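Local coordinates for protein histidine acid phosphatase (Bifidobacterium longum subsp. infantis, PDB 6RXD) that probably removes phosphate groups from inositol polyphosphates such as phytate, as a phytase of the histidine acid phosphatase family, at residues S28-G33 with S490-L495; W448-R453 with P466-L471; F345-D350 with D425-G430. All blocks are in the same frame, centred on the assembly; numbering follows the deposited sequence.

In the fold
Residues 28-33, in the loop leading into strand 34-44, meet residues 490-495 close to the C terminus, so contact 1 closes a loop of 456 intervening residues that holds both other contacts. Within it contact 3 comes first, joining helix 339-357 to the loop 425-430 across 74 residues; contact 2 then closes a short connection of 12 residues between strands 445-453 and 467-472. Contacts 2 and 3 follow in series, and none cross. Contacts 1 and 2 touch, their centres about 7 Å apart, and together join the loop before strand 34-44 and the C-terminal segment 490-495 to strands 445-453 and 467-472 of the large mixed sheet. Contact 3 lies in a helical region, its centre about 36 Å from that of contact 2.

Contact 1: S28-G33 with S490-L495; sequences SKAPKG and STWYKL
Two torsions bring Trp492 and Ser28 together: the indole CG stands anti to its own carbonyl carbon (chi1 -64°), while Ser28 OG sits between its backbone N and carbonyl carbon (chi1 75°), turned toward the indole nitrogen. The resulting bond from Trp492 NE1 to Ser28 OG, 3.1 Å long, is bent and weak, with OG lying obliquely to the ring. Packing supplies the rest. Ala30 and Pro31 share one face of the indole: Ala30 CB stands 3.9 Å from the centroid of the six-membered ring of Trp492, and Pro31 CD 4.3 Å from that of the five-membered ring, both CH-pi contacts close to the ring normal. A methyl and a proline ring suit this place because they lie over a flat surface without bulky branches. Thr491 OG1 comes within 3.2 Å of Ser28 OG, and the two hydroxyls hydrogen-bond to the same carboxylate oxygen, Glu476 OE2. On the other segment, Ser490 OG accepts from Trp492 N at 3.0 Å, an ST turn that holds the backbone just ahead of the indole. The carbonyl of Ser28 receives Arg469 NH1. The ring of Trp492 also packs on Ile467 and Arg469 of strand 467-472 and meets Tyr451 edge-to-face, so the N-terminal loop and the C-terminal segment lie together against the sheet, where strand 493-494 pairs with strand 467-472 just before helix 495-501.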
loop_
_atom_site.group_PDB
_atom_site.type_symbol
_atom_site.label_atom_id
_atom_site.label_comp_id
_atom_site.label_asym_id
_atom_site.label_seq_id
_atom_site.Cartn_x
_atom_site.Cartn_y
_atom_site.Cartn_z
ATOM N N SER A 28 -15.103 12.530 -15.884
ATOM C CA SER A 28 -16.416 13.103 -16.176
ATOM C C SER A 28 -16.604 14.498 -15.575
ATOM O O SER A 28 -16.082 14.801 -14.492
ATOM C CB SER A 28 -17.536 12.166 -15.726
ATOM O OG SER A 28 -17.677 12.184 -14.314
ATOM N N LYS A 29 -17.335 15.354 -16.289
ATOM C CA LYS A 29 -17.705 16.666 -15.775
ATOM C C LYS A 29 -18.938 16.551 -14.876
ATOM O O LYS A 29 -19.847 15.772 -15.148
ATOM C CB LYS A 29 -18.010 17.627 -16.929
ATOM C CG LYS A 29 -16.917 17.693 -17.993
ATOM C CD LYS A 29 -15.557 17.985 -17.376
ATOM C CE LYS A 29 -14.499 18.246 -18.444
ATOM N NZ LYS A 29 -13.156 18.448 -17.828
ATOM N N ALA A 30 -18.971 17.342 -13.813
ATOM C CA ALA A 30 -20.145 17.390 -12.957
ATOM C C ALA A 30 -21.318 17.942 -13.755
ATOM O O ALA A 30 -21.118 18.697 -14.719
ATOM C CB ALA A 30 -19.868 18.253 -11.733
ATOM N N PRO A 31 -22.547 17.562 -13.372
ATOM C CA PRO A 31 -23.730 18.055 -14.084
ATOM C C PRO A 31 -23.835 19.578 -14.067
ATOM O O PRO A 31 -23.296 20.247 -13.174
ATOM C CB PRO A 31 -24.902 17.427 -13.317
ATOM C CG PRO A 31 -24.321 16.917 -12.032
ATOM C CD PRO A 31 -22.897 16.584 -12.328
ATOM N N LYS A 32 -24.517 20.112 -15.077
ATOM C CA LYS A 32 -24.699 21.550 -15.244
ATOM C C LYS A 32 -25.115 22.251 -13.952
ATOM O O LYS A 32 -26.023 21.802 -13.259
ATOM C CB LYS A 32 -25.745 21.812 -16.337
ATOM C CG LYS A 32 -26.061 23.279 -16.569
ATOM C CD LYS A 32 -27.033 23.452 -17.729
ATOM C CE LYS A 32 -27.109 24.909 -18.162
ATOM N NZ LYS A 32 -25.747 25.458 -18.431
ATOM N N GLY A 33 -24.437 23.346 -13.628
ATOM C CA GLY A 33 -24.793 24.141 -12.466
ATOM C C GLY A 33 -23.979 23.825 -11.226
ATOM O O GLY A 33 -24.041 24.556 -10.235
ATOM N N SER A 490 -24.340 8.380 -14.708
ATOM C CA SER A 490 -23.462 9.286 -13.973
ATOM C C SER A 490 -22.622 8.527 -12.957
ATOM O O SER A 490 -23.043 7.482 -12.447
ATOM C CB SER A 490 -24.288 10.348 -13.247
ATOM O OG SER A 490 -23.453 11.264 -12.564
ATOM N N THR A 491 -21.431 9.064 -12.684
ATOM C CA THR A 491 -20.576 8.580 -11.598
ATOM C C THR A 491 -20.546 9.557 -10.432
ATOM O O THR A 491 -19.692 9.446 -9.549
ATOM C CB THR A 491 -19.131 8.349 -12.078
ATOM O OG1 THR A 491 -18.679 9.517 -12.766
ATOM C CG2 THR A 491 -19.064 7.156 -13.012
ATOM N N TRP A 492 -21.464 10.525 -10.435
ATOM C CA TRP A 492 -21.620 11.453 -9.320
ATOM C C TRP A 492 -22.767 10.997 -8.425
ATOM O O TRP A 492 -23.794 10.535 -8.919
ATOM C CB TRP A 492 -21.884 12.875 -9.835
ATOM C CG TRP A 492 -20.732 13.409 -10.612
ATOM C CD1 TRP A 492 -20.446 13.173 -11.933
ATOM C CD2 TRP A 492 -19.689 14.258 -10.121
ATOM N NE1 TRP A 492 -19.285 13.816 -12.286
ATOM C CE2 TRP A 492 -18.799 14.490 -11.191
ATOM C CE3 TRP A 492 -19.416 14.837 -8.873
ATOM C CZ2 TRP A 492 -17.654 15.287 -11.059
ATOM C CZ3 TRP A 492 -18.284 15.627 -8.739
ATOM C CH2 TRP A 492 -17.416 15.848 -9.828
ATOM N N TYR A 493 -22.585 11.158 -7.110
ATOM C CA TYR A 493 -23.554 10.699 -6.112
ATOM C C TYR A 493 -23.828 11.786 -5.087
ATOM O O TYR A 493 -22.899 12.467 -4.631
ATOM C CB TYR A 493 -22.983 9.502 -5.357
ATOM C CG TYR A 493 -22.737 8.292 -6.212
ATOM C CD1 TYR A 493 -23.607 7.218 -6.170
ATOM C CD2 TYR A 493 -21.642 8.227 -7.073
ATOM C CE1 TYR A 493 -23.387 6.089 -6.949
ATOM C CE2 TYR A 493 -21.411 7.093 -7.862
ATOM C CZ TYR A 493 -22.289 6.037 -7.790
ATOM O OH TYR A 493 -22.074 4.914 -8.554
ATOM N N LYS A 494 -25.089 11.914 -4.682
ATOM C CA LYS A 494 -25.441 12.854 -3.619
ATOM C C LYS A 494 -24.763 12.474 -2.308
ATOM O O LYS A 494 -24.619 11.283 -1.989
ATOM C CB LYS A 494 -26.945 12.869 -3.388
ATOM C CG LYS A 494 -27.747 13.646 -4.416
ATOM C CD LYS A 494 -29.174 13.837 -3.897
ATOM C CE LYS A 494 -30.048 14.567 -4.924
ATOM N NZ LYS A 494 -31.476 14.692 -4.460
ATOM N N LEU A 495 -24.362 13.489 -1.549
ATOM C CA LEU A 495 -23.765 13.262 -0.236
ATOM C C LEU A 495 -24.733 12.517 0.683
ATOM O O LEU A 495 -24.327 11.640 1.449
ATOM C CB LEU A 495 -23.350 14.593 0.391
ATOM C CG LEU A 495 -22.718 14.528 1.785
ATOM C CD1 LEU A 495 -21.409 13.770 1.756
ATOM C CD2 LEU A 495 -22.505 15.938 2.314
#

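Contact 2: W448-R453 with P466-L471; sequences WDVYAR and PIVRML
Asp449 and Arg469 lie side by side and point the same way, yet their carboxylate and guanidinium planes stand 79° apart. The guanidinium presents its NE and NH2 edge to a single oxygen: Asp449 OD2 takes Arg469 NE at 3.0 Å and Arg469 NH2 at 3.1 Å, both on its anti side but from opposite faces of the carboxylate plane. Bends at chi2 (-92°) and chi3 (-61°) bring the arginine head across to its neighbour. Asp449 OD1 is held separately by Arg118, Thr39 and Asn119, so the charge of this buried acid is probably well compensated. The two residues are an antiparallel hydrogen-bonded pair, as are Tyr451 and Ile467; strand 445-453 lies between 467-472 and 34-44 in the mixed sheet of the histidine phosphatase fold. On the sheet face of Trp448, Val450, Val468 and Met470 the pairs are non-hydrogen-bonded. Here Met470 SD sits at the edge of the indole, 3.4 Å from Trp448 NE1, a weak hydrogen bond and a Met-aromatic contact in one. The beta-branched valines lie alongside each other, Val450 CG2 4.0 Å from Val468 CG2, filling this face compactly beneath helix 372-386, where Ile382 touches both Trp448 and Val450.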
loop_
_atom_site.group_PDB
_atom_site.type_symbol
_atom_site.label_atom_id
_atom_site.label_comp_id
_atom_site.label_asym_id
_atom_site.label_seq_id
_atom_site.Cartn_x
_atom_site.Cartn_y
_atom_site.Cartn_z
ATOM N N TRP A 448 -11.757 11.687 -3.518
ATOM C CA TRP A 448 -13.145 12.070 -3.781
ATOM C C TRP A 448 -13.171 13.537 -4.139
ATOM O O TRP A 448 -12.521 14.348 -3.464
ATOM C CB TRP A 448 -14.021 11.899 -2.539
ATOM C CG TRP A 448 -14.315 10.486 -2.118
ATOM C CD1 TRP A 448 -13.859 9.331 -2.686
ATOM C CD2 TRP A 448 -15.133 10.099 -1.013
ATOM N NE1 TRP A 448 -14.347 8.244 -1.992
ATOM C CE2 TRP A 448 -15.133 8.692 -0.961
ATOM C CE3 TRP A 448 -15.873 10.812 -0.065
ATOM C CZ2 TRP A 448 -15.842 7.975 0.013
ATOM C CZ3 TRP A 448 -16.576 10.106 0.905
ATOM C CH2 TRP A 448 -16.559 8.700 0.928
ATOM N N ASP A 449 -13.949 13.879 -5.166
ATOM C CA ASP A 449 -14.210 15.277 -5.508
ATOM C C ASP A 449 -15.641 15.627 -5.139
ATOM O O ASP A 449 -16.549 14.831 -5.374
ATOM C CB ASP A 449 -14.025 15.506 -7.007
ATOM C CG ASP A 449 -12.617 15.220 -7.472
ATOM O OD1 ASP A 449 -11.671 15.461 -6.701
ATOM O OD2 ASP A 449 -12.453 14.740 -8.611
ATOM N N VAL A 450 -15.845 16.822 -4.581
ATOM C CA VAL A 450 -17.177 17.232 -4.159
ATOM C C VAL A 450 -17.545 18.554 -4.803
ATOM O O VAL A 450 -16.792 19.527 -4.716
ATOM C CB VAL A 450 -17.267 17.380 -2.622
ATOM C CG1 VAL A 450 -18.700 17.715 -2.192
ATOM C CG2 VAL A 450 -16.794 16.108 -1.940
ATOM N N TYR A 451 -18.696 18.577 -5.464
ATOM C CA TYR A 451 -19.178 19.784 -6.119
ATOM C C TYR A 451 -20.522 20.174 -5.517
ATOM O O TYR A 451 -21.185 19.359 -4.867
ATOM C CB TYR A 451 -19.359 19.541 -7.617
ATOM C CG TYR A 451 -18.109 19.570 -8.483
ATOM C CD1 TYR A 451 -18.100 20.279 -9.674
ATOM C CD2 TYR A 451 -16.954 18.883 -8.127
ATOM C CE1 TYR A 451 -16.987 20.295 -10.496
ATOM C CE2 TYR A 451 -15.825 18.901 -8.950
ATOM C CZ TYR A 451 -15.855 19.604 -10.125
ATOM O OH TYR A 451 -14.748 19.627 -10.948
ATOM N N ALA A 452 -20.936 21.422 -5.728
ATOM C CA ALA A 452 -22.220 21.872 -5.201
ATOM C C ALA A 452 -22.867 22.837 -6.165
ATOM O O ALA A 452 -22.176 23.529 -6.919
ATOM C CB ALA A 452 -22.046 22.530 -3.829
ATOM N N ARG A 453 -24.194 22.867 -6.146
ATOM C CA ARG A 453 -24.941 23.873 -6.885
ATOM C C ARG A 453 -25.328 24.969 -5.897
ATOM O O ARG A 453 -25.868 24.680 -4.819
ATOM C CB ARG A 453 -26.187 23.247 -7.516
ATOM C CG ARG A 453 -27.089 24.244 -8.209
ATOM C CD ARG A 453 -28.278 23.561 -8.851
ATOM N NE ARG A 453 -29.126 24.516 -9.566
ATOM C CZ ARG A 453 -30.238 24.183 -10.211
ATOM N NH1 ARG A 453 -30.649 22.921 -10.223
ATOM N NH2 ARG A 453 -30.949 25.118 -10.835
ATOM N N PRO A 466 -24.877 18.467 -1.949
ATOM C CA PRO A 466 -23.587 18.346 -2.648
ATOM C C PRO A 466 -23.454 16.980 -3.313
ATOM O O PRO A 466 -24.136 16.036 -2.921
ATOM C CB PRO A 466 -22.555 18.447 -1.514
ATOM C CG PRO A 466 -23.295 19.097 -0.363
ATOM C CD PRO A 466 -24.710 18.632 -0.490
ATOM N N ILE A 467 -22.583 16.881 -4.311
ATOM C CA ILE A 467 -22.416 15.626 -5.035
ATOM C C ILE A 467 -20.948 15.220 -5.062
ATOM O O ILE A 467 -20.054 16.058 -4.941
ATOM C CB ILE A 467 -22.980 15.717 -6.464
ATOM C CG1 ILE A 467 -22.282 16.826 -7.253
ATOM C CG2 ILE A 467 -24.502 15.944 -6.423
ATOM C CD1 ILE A 467 -22.642 16.817 -8.736
ATOM N N VAL A 468 -20.703 13.918 -5.190
ATOM C CA VAL A 468 -19.368 13.391 -4.969
ATOM C C VAL A 468 -19.009 12.383 -6.050
ATOM O O VAL A 468 -19.862 11.601 -6.475
ATOM C CB VAL A 468 -19.314 12.666 -3.596
ATOM C CG1 VAL A 468 -17.900 12.163 -3.268
ATOM C CG2 VAL A 468 -19.828 13.575 -2.453
ATOM N N ARG A 469 -17.743 12.376 -6.461
ATOM C CA ARG A 469 -17.243 11.447 -7.477
ATOM C C ARG A 469 -15.928 10.858 -6.975
ATOM O O ARG A 469 -15.130 11.575 -6.385
ATOM C CB ARG A 469 -17.015 12.225 -8.787
ATOM C CG ARG A 469 -16.370 11.460 -9.926
ATOM C CD ARG A 469 -14.833 11.599 -9.945
ATOM N NE ARG A 469 -14.327 12.966 -10.118
ATOM C CZ ARG A 469 -14.387 13.659 -11.258
ATOM N NH1 ARG A 469 -14.976 13.137 -12.321
ATOM N NH2 ARG A 469 -13.880 14.886 -11.327
ATOM N N MET A 470 -15.702 9.564 -7.208
ATOM C CA MET A 470 -14.494 8.888 -6.714
ATOM C C MET A 470 -13.522 8.460 -7.817
ATOM O O MET A 470 -13.945 8.018 -8.898
ATOM C CB MET A 470 -14.878 7.653 -5.878
ATOM C CG MET A 470 -13.695 6.720 -5.534
ATOM S SD MET A 470 -14.067 5.591 -4.174
ATOM C CE MET A 470 -15.639 4.899 -4.736
ATOM N N LEU A 471 -12.224 8.613 -7.531
ATOM C CA LEU A 471 -11.138 7.999 -8.306
ATOM C C LEU A 471 -10.409 7.010 -7.408
ATOM O O LEU A 471 -10.146 7.311 -6.250
ATOM C CB LEU A 471 -10.130 9.055 -8.784
ATOM C CG LEU A 471 -10.554 10.288 -9.586
ATOM C CD1 LEU A 471 -9.318 10.943 -10.224
ATOM C CD2 LEU A 471 -11.583 9.982 -10.634
#

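Contact 3: F345-D350 with D425-G430; sequences FAWALD and DVYTYG
Tyr429 lays its ring across the start of the Trp347 side chain, with Trp347 CB over the face, 3.9 Å from the Tyr429 centroid, and the edge of the indole directed at that same ring in a T-shaped stack, planes at 76°. Its hydroxyl gives a short bond of 2.6 Å to Asp350 OD2, entering from above the carboxylate plane. A phenylalanine here would probably leave Asp350 OD2 without this donor and the loop less firmly fixed to the helix. Trp347 in turn spends its N-H on the loop backbone: NE1 reaches Tyr427 O at 2.9 Å, the oxygen lying in the indole plane. With chi1 at 166° the indole extends away from its own backbone N and reaches that carbonyl. Tyr427 runs past it nearly parallel but slid away, Trp347 CD1 touching Tyr427 CE2 at 3.6 Å. Further out, Ser11 OG hydrogen-bonds Asp350 OD1, Trp434 O holds the Tyr427 hydroxyl, Phe354 stacks on the Tyr427 ring, and Arg435 makes a cation-pi contact with Tyr429. Trp347, Tyr427 and Tyr429 thus form an aromatic cluster by which the loop 425-430 packs on helix 339-357, the helix that also carries Glu352 and Glu356, which bind zinc in a crystal structure of this protein, although that zinc is absent from this model.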
loop_
_atom_site.group_PDB
_atom_site.type_symbol
_atom_site.label_atom_id
_atom_site.label_comp_id
_atom_site.label_asym_id
_atom_site.label_seq_id
_atom_site.Cartn_x
_atom_site.Cartn_y
_atom_site.Cartn_z
ATOM N N PHE A 345 3.993 -17.542 -5.905
ATOM C CA PHE A 345 4.538 -16.816 -4.756
ATOM C C PHE A 345 3.700 -15.586 -4.434
ATOM O O PHE A 345 3.493 -15.250 -3.264
ATOM C CB PHE A 345 5.993 -16.413 -5.024
ATOM C CG PHE A 345 6.878 -17.574 -5.396
ATOM C CD1 PHE A 345 6.714 -18.805 -4.784
ATOM C CD2 PHE A 345 7.843 -17.443 -6.389
ATOM C CE1 PHE A 345 7.519 -19.885 -5.130
ATOM C CE2 PHE A 345 8.646 -18.526 -6.749
ATOM C CZ PHE A 345 8.479 -19.749 -6.112
ATOM N N ALA A 346 3.220 -14.917 -5.479
ATOM C CA ALA A 346 2.306 -13.794 -5.303
ATOM C C ALA A 346 1.035 -14.225 -4.595
ATOM O O ALA A 346 0.509 -13.493 -3.763
ATOM C CB ALA A 346 1.966 -13.153 -6.653
ATOM N N TRP A 347 0.520 -15.400 -4.939
ATOM C CA TRP A 347 -0.676 -15.882 -4.251
ATOM C C TRP A 347 -0.378 -16.131 -2.790
ATOM O O TRP A 347 -1.170 -15.770 -1.930
ATOM C CB TRP A 347 -1.205 -17.159 -4.894
ATOM C CG TRP A 347 -2.209 -17.857 -4.044
ATOM C CD1 TRP A 347 -3.490 -17.444 -3.761
ATOM C CD2 TRP A 347 -2.039 -19.115 -3.382
ATOM N NE1 TRP A 347 -4.111 -18.367 -2.945
ATOM C CE2 TRP A 347 -3.242 -19.401 -2.701
ATOM C CE3 TRP A 347 -0.977 -20.016 -3.277
ATOM C CZ2 TRP A 347 -3.418 -20.564 -1.944
ATOM C CZ3 TRP A 347 -1.151 -21.172 -2.516
ATOM C CH2 TRP A 347 -2.361 -21.434 -1.864
ATOM N N ALA A 348 0.760 -16.760 -2.508
ATOM C CA ALA A 348 1.143 -17.016 -1.123
ATOM C C ALA A 348 1.196 -15.705 -0.316
ATOM O O ALA A 348 0.706 -15.651 0.815
ATOM C CB ALA A 348 2.482 -17.748 -1.069
ATOM N N LEU A 349 1.770 -14.650 -0.889
ATOM C CA LEU A 349 1.818 -13.364 -0.183
ATOM C C LEU A 349 0.439 -12.707 -0.081
ATOM O O LEU A 349 0.056 -12.190 0.985
ATOM C CB LEU A 349 2.799 -12.397 -0.844
ATOM C CG LEU A 349 4.274 -12.784 -0.730
ATOM C CD1 LEU A 349 5.160 -11.611 -1.161
ATOM C CD2 LEU A 349 4.588 -13.204 0.694
ATOM N N ASP A 350 -0.297 -12.717 -1.188
ATOM C CA ASP A 350 -1.604 -12.080 -1.218
ATOM C C ASP A 350 -2.533 -12.756 -0.229
ATOM O O ASP A 350 -3.333 -12.095 0.405
ATOM C CB ASP A 350 -2.227 -12.169 -2.609
ATOM C CG ASP A 350 -1.751 -11.075 -3.551
ATOM O OD1 ASP A 350 -1.060 -10.131 -3.101
ATOM O OD2 ASP A 350 -2.100 -11.152 -4.752
ATOM N N ASP A 425 -11.286 -24.965 2.083
ATOM C CA ASP A 425 -11.773 -24.305 0.869
ATOM C C ASP A 425 -11.360 -22.836 0.952
ATOM O O ASP A 425 -12.169 -21.966 1.294
ATOM C CB ASP A 425 -13.306 -24.445 0.789
ATOM C CG ASP A 425 -13.902 -23.868 -0.490
ATOM O OD1 ASP A 425 -13.151 -23.512 -1.421
ATOM O OD2 ASP A 425 -15.148 -23.787 -0.557
ATOM N N VAL A 426 -10.086 -22.569 0.663
ATOM C CA VAL A 426 -9.484 -21.266 0.947
ATOM C C VAL A 426 -9.442 -20.335 -0.258
ATOM O O VAL A 426 -9.723 -20.742 -1.382
ATOM C CB VAL A 426 -8.026 -21.439 1.460
ATOM C CG1 VAL A 426 -8.000 -22.280 2.743
ATOM C CG2 VAL A 426 -7.141 -22.086 0.378
ATOM N N TYR A 427 -9.082 -19.079 0.020
ATOM C CA TYR A 427 -8.824 -18.052 -0.983
ATOM C C TYR A 427 -7.806 -18.519 -2.018
ATOM O O TYR A 427 -6.698 -18.937 -1.667
ATOM C CB TYR A 427 -8.281 -16.810 -0.268
ATOM C CG TYR A 427 -7.561 -15.829 -1.171
ATOM C CD1 TYR A 427 -8.268 -14.886 -1.907
ATOM C CD2 TYR A 427 -6.178 -15.824 -1.252
ATOM C CE1 TYR A 427 -7.609 -13.975 -2.740
ATOM C CE2 TYR A 427 -5.510 -14.934 -2.079
ATOM C CZ TYR A 427 -6.229 -14.009 -2.819
ATOM O OH TYR A 427 -5.538 -13.120 -3.629
ATOM N N THR A 428 -8.183 -18.453 -3.295
ATOM C CA THR A 428 -7.266 -18.760 -4.377
ATOM C C THR A 428 -7.484 -17.763 -5.488
ATOM O O THR A 428 -8.491 -17.062 -5.514
ATOM C CB THR A 428 -7.485 -20.171 -4.967
ATOM O OG1 THR A 428 -8.743 -20.216 -5.651
ATOM C CG2 THR A 428 -7.449 -21.252 -3.893
ATOM N N TYR A 429 -6.536 -17.708 -6.413
ATOM C CA TYR A 429 -6.680 -16.847 -7.568
ATOM C C TYR A 429 -7.835 -17.285 -8.468
ATOM O O TYR A 429 -8.403 -16.463 -9.197
ATOM C CB TYR A 429 -5.364 -16.800 -8.342
ATOM C CG TYR A 429 -4.336 -15.840 -7.773
ATOM C CD1 TYR A 429 -3.096 -15.694 -8.381
ATOM C CD2 TYR A 429 -4.600 -15.077 -6.634
ATOM C CE1 TYR A 429 -2.147 -14.819 -7.885
ATOM C CE2 TYR A 429 -3.644 -14.183 -6.123
ATOM C CZ TYR A 429 -2.423 -14.063 -6.772
ATOM O OH TYR A 429 -1.472 -13.185 -6.312
ATOM N N GLY A 430 -8.195 -18.565 -8.410
ATOM C CA GLY A 430 -9.317 -19.066 -9.184
ATOM C C GLY A 430 -10.685 -18.749 -8.600
ATOM O O GLY A 430 -11.674 -18.718 -9.343
#